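Local coordinates for reticulocyte binding protein (Streptococcus agalactiae COH1, PDB 3FAW) that is a cell-wall-anchored pullulanase of group B Streptococcus that probably hydrolyses alpha-1,6-glucosidic linkages in pullulan and related alpha-glucans, at residues I161-D164 with R170-A173. Residues are numbered along the deposited sequence; the frame is centred on the assembly and turned at random.
Sequences IIYD and RVVA
Ile162 and Ala173 form an antiparallel hydrogen-bonded pair, with Ile162 N donating to Ala173 O at 2.8 Å. Val172 N returns a bond of 2.9 Å to Ile162 O, and this one is almost straight at 177°. Ile162 thus faces two residues, Val172 and Ala173. The register slips by one before Tyr163 meets Val171 in a non-hydrogen-bonded pair. A third backbone bond, from Asp164 N to Arg170 O, follows beyond that pair. Arg170 O also takes a CA-H...O contact from Tyr163 CA.

The charged contact is a salt bridge at the end of the hairpin near its turn. Arg170 approaches Asp164 side-on, and both NE (3.3 Å) and NH2 (3.2 Å) of Arg170 point at the single oxygen OD2 of Asp164. OD2 lies close to the guanidinium plane, but the carboxylate stands nearly perpendicular to it, at 88°. NE comes on the anti side of OD2, whereas NH2 comes from well above the carboxylate plane. A bend at chi3 (82°) turns the arginine's end back to the acid. Val172 CG1 covers one face of the guanidinium, towards its rim. The other oxygen, Asp164 OD1, accepts from Asp166 N in the turn.

Apolar contacts lie on both faces. On one, Val171 CG2 meets Tyr163 CE1 at 3.5 Å, while its CG1 reaches Ile161 CG2; Lys240 makes a cation-pi contact with the tyrosine ring. On the other, Ile162 CG2 touches Val172 CG2 at 4.0 Å, and Ile162 also packs on Leu193 and Tyr198.

Strand 157-164 continues the sheet through backbone bonds to Leu204 and Tyr202. The arrangement is a beta hairpin with a classic beta bulge, within the antiparallel beta domain of the carbohydrate-binding module 48 family.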
ATOM      1  N   ILE A 161      26.744   2.318  18.992  1.00 12.81           N
ATOM      2  CA  ILE A 161      27.512   1.083  19.035  1.00 12.96           C
ATOM      3  C   ILE A 161      27.761   0.649  17.600  1.00 13.85           C
ATOM      4  O   ILE A 161      26.817   0.530  16.820  1.00 13.57           O
ATOM      5  CB  ILE A 161      26.754  -0.046  19.765  1.00 12.41           C
ATOM      6  CG1 ILE A 161      26.284   0.415  21.147  1.00 11.18           C
ATOM      7  CG2 ILE A 161      27.642  -1.283  19.889  1.00 11.02           C
ATOM      8  CD1 ILE A 161      25.469  -0.627  21.878  1.00 11.15           C
ATOM      9  N   ILE A 162      29.027   0.410  17.261  1.00 14.21           N
ATOM     10  CA  ILE A 162      29.417   0.103  15.885  1.00 13.26           C
ATOM     11  C   ILE A 162      29.846  -1.358  15.760  1.00 13.56           C
ATOM     12  O   ILE A 162      30.606  -1.863  16.591  1.00 13.00           O
ATOM     13  CB  ILE A 162      30.533   1.056  15.396  1.00 13.44           C
ATOM     14  CG1 ILE A 162      30.070   2.512  15.523  1.00 15.11           C
ATOM     15  CG2 ILE A 162      30.907   0.750  13.955  1.00 14.83           C
ATOM     16  CD1 ILE A 162      31.041   3.538  14.972  1.00 12.55           C
ATOM     17  N   TYR A 163      29.346  -2.027  14.718  1.00 13.15           N
ATOM     18  CA  TYR A 163      29.558  -3.461  14.518  1.00 12.45           C
ATOM     19  C   TYR A 163      30.306  -3.737  13.215  1.00 13.24           C
ATOM     20  O   TYR A 163      30.067  -3.078  12.205  1.00 12.56           O
ATOM     21  CB  TYR A 163      28.223  -4.207  14.500  1.00 12.29           C
ATOM     22  CG  TYR A 163      27.370  -3.985  15.736  1.00 11.73           C
ATOM     23  CD1 TYR A 163      27.429  -4.863  16.818  1.00  7.24           C
ATOM     24  CD2 TYR A 163      26.508  -2.898  15.821  1.00 10.64           C
ATOM     25  CE1 TYR A 163      26.651  -4.661  17.947  1.00  8.57           C
ATOM     26  CE2 TYR A 163      25.725  -2.686  16.947  1.00  9.21           C
ATOM     27  CZ  TYR A 163      25.800  -3.571  18.007  1.00 11.67           C
ATOM     28  OH  TYR A 163      25.029  -3.361  19.127  1.00 10.26           O
ATOM     29  N   ASP A 164      31.194  -4.732  13.258  1.00 13.11           N
ATOM     30  CA  ASP A 164      32.016  -5.124  12.111  1.00 12.56           C
ATOM     31  C   ASP A 164      31.173  -5.420  10.865  1.00 11.83           C
ATOM     32  O   ASP A 164      30.241  -6.219  10.905  1.00 13.15           O
ATOM     33  CB  ASP A 164      32.866  -6.356  12.475  1.00 11.67           C
ATOM     34  CG  ASP A 164      33.832  -6.766  11.367  1.00 13.47           C
ATOM     35  OD1 ASP A 164      33.826  -6.153  10.274  1.00 12.07           O
ATOM     36  OD2 ASP A 164      34.610  -7.714  11.595  1.00 14.47           O
ATOM     37  N   ARG A 170      29.910  -8.585  16.023  1.00 15.60           N
ATOM     38  CA  ARG A 170      31.148  -8.139  16.675  1.00 15.41           C
ATOM     39  C   ARG A 170      31.191  -6.623  16.909  1.00 13.62           C
ATOM     40  O   ARG A 170      31.319  -5.841  15.964  1.00 12.78           O
ATOM     41  CB  ARG A 170      32.364  -8.577  15.849  1.00 14.39           C
ATOM     42  CG  ARG A 170      33.697  -8.421  16.572  1.00 14.28           C
ATOM     43  CD  ARG A 170      34.831  -9.113  15.827  1.00 15.16           C
ATOM     44  NE  ARG A 170      35.362  -8.299  14.732  1.00 13.54           N
ATOM     45  CZ  ARG A 170      36.318  -7.374  14.846  1.00 13.92           C
ATOM     46  NH1 ARG A 170      36.883  -7.106  16.018  1.00 16.39           N
ATOM     47  NH2 ARG A 170      36.714  -6.697  13.770  1.00 15.15           N
ATOM     48  N   VAL A 171      31.094  -6.217  18.173  1.00 13.82           N
ATOM     49  CA  VAL A 171      31.220  -4.806  18.552  1.00 13.67           C
ATOM     50  C   VAL A 171      32.679  -4.362  18.397  1.00 14.43           C
ATOM     51  O   VAL A 171      33.585  -5.002  18.938  1.00 13.25           O
ATOM     52  CB  VAL A 171      30.760  -4.563  20.014  1.00 14.23           C
ATOM     53  CG1 VAL A 171      30.973  -3.100  20.412  1.00 13.47           C
ATOM     54  CG2 VAL A 171      29.296  -4.961  20.190  1.00 12.88           C
ATOM     55  N   VAL A 172      32.901  -3.278  17.651  1.00 13.55           N
ATOM     56  CA  VAL A 172      34.259  -2.772  17.398  1.00 13.30           C
ATOM     57  C   VAL A 172      34.529  -1.374  17.984  1.00 13.45           C
ATOM     58  O   VAL A 172      35.688  -0.996  18.167  1.00 13.03           O
ATOM     59  CB  VAL A 172      34.605  -2.776  15.879  1.00 13.41           C
ATOM     60  CG1 VAL A 172      34.658  -4.206  15.343  1.00 14.31           C
ATOM     61  CG2 VAL A 172      33.613  -1.937  15.086  1.00 11.33           C
ATOM     62  N   ALA A 173      33.474  -0.617  18.285  1.00 14.91           N
ATOM     63  CA  ALA A 173      33.621   0.731  18.845  1.00 15.18           C
ATOM     64  C   ALA A 173      32.309   1.280  19.393  1.00 16.40           C
ATOM     65  O   ALA A 173      31.229   0.883  18.949  1.00 17.10           O
ATOM     66  CB  ALA A 173      34.164   1.677  17.787  1.00 15.20           C
TER